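Local coordinates for putative DNA-binding protein (Ralstonia eutropha, PDB 2OBP), which is of uncharacterised function but probably binds DNA, at residues D15-E20 with R54-Q59. Residues are numbered along the deposited sequence; the frame is centred on the assembly and turned at random.
Sequences DPAIVE and RRVLTQ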
ATOM      1  N   ASP A  15      -8.900 -10.120  -6.831  1.00 26.21           N
ATOM      2  CA  ASP A  15      -9.324  -8.718  -6.662  1.00 25.53           C
ATOM      3  C   ASP A  15      -8.226  -7.811  -7.218  1.00 23.88           C
ATOM      4  O   ASP A  15      -7.124  -7.719  -6.631  1.00 25.73           O
ATOM      5  CB  ASP A  15      -9.588  -8.385  -5.183  1.00 26.33           C
ATOM      6  CG  ASP A  15     -10.119  -6.933  -4.968  1.00 26.31           C
ATOM      7  OD1 ASP A  15      -9.998  -6.089  -5.862  1.00 29.92           O
ATOM      8  OD2 ASP A  15     -10.678  -6.634  -3.886  1.00 27.22           O
ATOM      9  N   PRO A  16      -8.511  -7.120  -8.336  1.00 25.55           N
ATOM     10  CA  PRO A  16      -7.477  -6.327  -8.991  1.00 27.12           C
ATOM     11  C   PRO A  16      -7.054  -5.116  -8.143  1.00 26.51           C
ATOM     12  O   PRO A  16      -5.938  -4.613  -8.283  1.00 25.00           O
ATOM     13  CB  PRO A  16      -8.128  -5.920 -10.304  1.00 29.69           C
ATOM     14  CG  PRO A  16      -9.607  -5.930 -10.008  1.00 29.05           C
ATOM     15  CD  PRO A  16      -9.800  -7.061  -9.067  1.00 26.18           C
ATOM     16  N   ALA A  17      -7.956  -4.629  -7.295  1.00 24.72           N
ATOM     17  CA  ALA A  17      -7.622  -3.508  -6.435  1.00 24.79           C
ATOM     18  C   ALA A  17      -6.583  -3.864  -5.381  1.00 25.98           C
ATOM     19  O   ALA A  17      -5.695  -3.039  -5.062  1.00 26.33           O
ATOM     20  CB  ALA A  17      -8.889  -2.900  -5.779  1.00 22.35           C
ATOM     21  N   ILE A  18      -6.653  -5.071  -4.830  1.00 23.14           N
ATOM     22  CA  ILE A  18      -5.643  -5.478  -3.862  1.00 23.08           C
ATOM     23  C   ILE A  18      -4.268  -5.655  -4.573  1.00 24.31           C
ATOM     24  O   ILE A  18      -3.224  -5.224  -4.085  1.00 26.18           O
ATOM     25  CB  ILE A  18      -6.047  -6.736  -3.062  1.00 24.24           C
ATOM     26  CG1 ILE A  18      -7.314  -6.478  -2.209  1.00 23.17           C
ATOM     27  CG2 ILE A  18      -4.859  -7.138  -2.181  1.00 25.11           C
ATOM     28  CD1 ILE A  18      -7.983  -7.700  -1.596  1.00 21.40           C
ATOM     29  N   VAL A  19      -4.287  -6.309  -5.725  1.00 24.71           N
ATOM     30  CA  VAL A  19      -3.083  -6.470  -6.524  1.00 25.21           C
ATOM     31  C   VAL A  19      -2.463  -5.119  -6.877  1.00 26.37           C
ATOM     32  O   VAL A  19      -1.266  -4.947  -6.737  1.00 27.28           O
ATOM     33  CB  VAL A  19      -3.363  -7.283  -7.825  1.00 27.88           C
ATOM     34  CG1 VAL A  19      -2.116  -7.273  -8.724  1.00 32.08           C
ATOM     35  CG2 VAL A  19      -3.817  -8.700  -7.473  1.00 26.92           C
ATOM     36  N   GLU A  20      -3.274  -4.163  -7.313  1.00 25.00           N
ATOM     37  CA  GLU A  20      -2.748  -2.887  -7.765  1.00 25.64           C
ATOM     38  C   GLU A  20      -2.091  -2.100  -6.624  1.00 26.93           C
ATOM     39  O   GLU A  20      -1.015  -1.505  -6.795  1.00 27.92           O
ATOM     40  CB  GLU A  20      -3.814  -2.048  -8.441  1.00 28.72           C
ATOM     41  CG  GLU A  20      -3.227  -0.909  -9.273  1.00 33.78           C
ATOM     42  CD  GLU A  20      -2.404  -1.378 -10.471  1.00 41.90           C
ATOM     43  OE1 GLU A  20      -2.542  -2.550 -10.894  1.00 43.24           O
ATOM     44  OE2 GLU A  20      -1.604  -0.567 -10.978  1.00 53.59           O
ATOM     45  N   ARG A  54      -8.723   2.883   0.988  1.00 22.17           N
ATOM     46  CA  ARG A  54      -8.825   2.683   2.445  1.00 24.04           C
ATOM     47  C   ARG A  54      -9.275   1.275   2.824  1.00 22.74           C
ATOM     48  O   ARG A  54      -8.764   0.693   3.776  1.00 25.77           O
ATOM     49  CB  ARG A  54      -9.710   3.739   3.091  1.00 24.51           C
ATOM     50  CG  ARG A  54      -9.052   5.142   3.113  1.00 30.14           C
ATOM     51  CD  ARG A  54      -9.815   6.091   3.956  1.00 33.30           C
ATOM     52  NE  ARG A  54      -9.344   7.485   3.844  1.00 39.80           N
ATOM     53  CZ  ARG A  54      -8.404   8.045   4.613  1.00 41.87           C
ATOM     54  NH1 ARG A  54      -7.768   7.352   5.556  1.00 36.45           N
ATOM     55  NH2 ARG A  54      -8.092   9.325   4.432  1.00 43.71           N
ATOM     56  N   ARG A  55     -10.201   0.718   2.036  1.00 23.51           N
ATOM     57  CA  ARG A  55     -10.684  -0.628   2.257  1.00 21.81           C
ATOM     58  C   ARG A  55      -9.547  -1.636   2.073  1.00 22.68           C
ATOM     59  O   ARG A  55      -9.319  -2.512   2.906  1.00 22.97           O
ATOM     60  CB  ARG A  55     -11.853  -0.901   1.271  1.00 23.64           C
ATOM     61  CG  ARG A  55     -12.561  -2.253   1.409  1.00 24.09           C
ATOM     62  CD  ARG A  55     -11.881  -3.353   0.648  1.00 20.48           C
ATOM     63  NE  ARG A  55     -12.016  -3.232  -0.815  1.00 25.99           N
ATOM     64  CZ  ARG A  55     -11.493  -4.064  -1.718  1.00 31.12           C
ATOM     65  NH1 ARG A  55     -10.761  -5.095  -1.368  1.00 27.36           N
ATOM     66  NH2 ARG A  55     -11.738  -3.860  -3.011  1.00 28.80           N
ATOM     67  N   VAL A  56      -8.855  -1.497   0.952  1.00 21.24           N
ATOM     68  CA  VAL A  56      -7.730  -2.371   0.631  1.00 20.10           C
ATOM     69  C   VAL A  56      -6.618  -2.268   1.699  1.00 19.22           C
ATOM     70  O   VAL A  56      -6.084  -3.284   2.180  1.00 21.21           O
ATOM     71  CB  VAL A  56      -7.170  -2.065  -0.772  1.00 22.51           C
ATOM     72  CG1 VAL A  56      -5.809  -2.711  -0.972  1.00 20.36           C
ATOM     73  CG2 VAL A  56      -8.176  -2.479  -1.899  1.00 20.28           C
ATOM     74  N   LEU A  57      -6.295  -1.047   2.116  1.00 19.76           N
ATOM     75  CA  LEU A  57      -5.250  -0.893   3.139  1.00 20.46           C
ATOM     76  C   LEU A  57      -5.670  -1.469   4.456  1.00 21.37           C
ATOM     77  O   LEU A  57      -4.833  -1.964   5.191  1.00 20.69           O
ATOM     78  CB  LEU A  57      -4.836   0.568   3.313  1.00 21.69           C
ATOM     79  CG  LEU A  57      -4.082   1.205   2.122  1.00 21.92           C
ATOM     80  CD1 LEU A  57      -3.884   2.731   2.343  1.00 24.57           C
ATOM     81  CD2 LEU A  57      -2.730   0.512   1.897  1.00 21.74           C
ATOM     82  N   THR A  58      -6.933  -1.307   4.845  1.00 21.78           N
ATOM     83  CA  THR A  58      -7.388  -1.927   6.070  1.00 21.24           C
ATOM     84  C   THR A  58      -7.159  -3.435   6.011  1.00 20.78           C
ATOM     85  O   THR A  58      -6.730  -4.066   6.971  1.00 22.03           O
ATOM     86  CB  THR A  58      -8.860  -1.608   6.383  1.00 21.57           C
ATOM     87  OG1 THR A  58      -8.957  -0.186   6.673  1.00 22.57           O
ATOM     88  CG2 THR A  58      -9.359  -2.438   7.566  1.00 22.25           C
ATOM     89  N   GLN A  59      -7.470  -4.031   4.867  1.00 20.46           N
ATOM     90  CA  GLN A  59      -7.288  -5.468   4.695  1.00 19.66           C
ATOM     91  C   GLN A  59      -5.817  -5.865   4.679  1.00 22.42           C
ATOM     92  O   GLN A  59      -5.450  -6.894   5.248  1.00 20.61           O
ATOM     93  CB  GLN A  59      -7.975  -5.923   3.399  1.00 18.03           C
ATOM     94  CG  GLN A  59      -9.511  -5.851   3.483  1.00 20.94           C
ATOM     95  CD  GLN A  59     -10.222  -6.099   2.159  1.00 19.79           C
ATOM     96  OE1 GLN A  59      -9.624  -5.910   1.091  1.00 24.57           O
ATOM     97  NE2 GLN A  59     -11.492  -6.555   2.225  1.00 20.11           N
TER
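R55 and D15 approach from opposite directions, and the arginine grips a single carboxylate oxygen end-on with two nitrogens. NH1 of R55 meets OD2 of D15 at 3.0 Å, nearly in line with the C-O bond, while NH2 of R55 takes the syn lone pair of the same OD2 at 3.1 Å. Both bonds of this salt bridge are bent, and the two flat groups are turned 31° against each other. Bends at chi2 and chi3 turn the arginine chain so that its guanidinium reaches D15 with one face over V56, whose CG2 lies 3.6 Å from the guanidinium plane of R55. NH1 of R55 also donates to OE1 of Q59 (2.8 Å), one turn on; OE1 lies in the guanidinium plane, though the donor is tilted from the carbonyl plane of Q59, and this further restricts rotation of the group. D15 is the N-cap of helix 16-28, its OD1 accepting from A17 N from above the carboxylate plane. The bridge thus ties the start of that helix to helix 50-62, the segment axes crossing at -72°, consistent with a winged-helix fold: three helices, a beta hairpin and a C-terminal helix. Beneath the charges, CG2 of V56 packs against CB of A17 (4.0 Å) and CG1 of I18. The I18 side chain crosses Q59 at about a right angle, CD1 of I18 reaching OE1 of Q59 (3.6 Å).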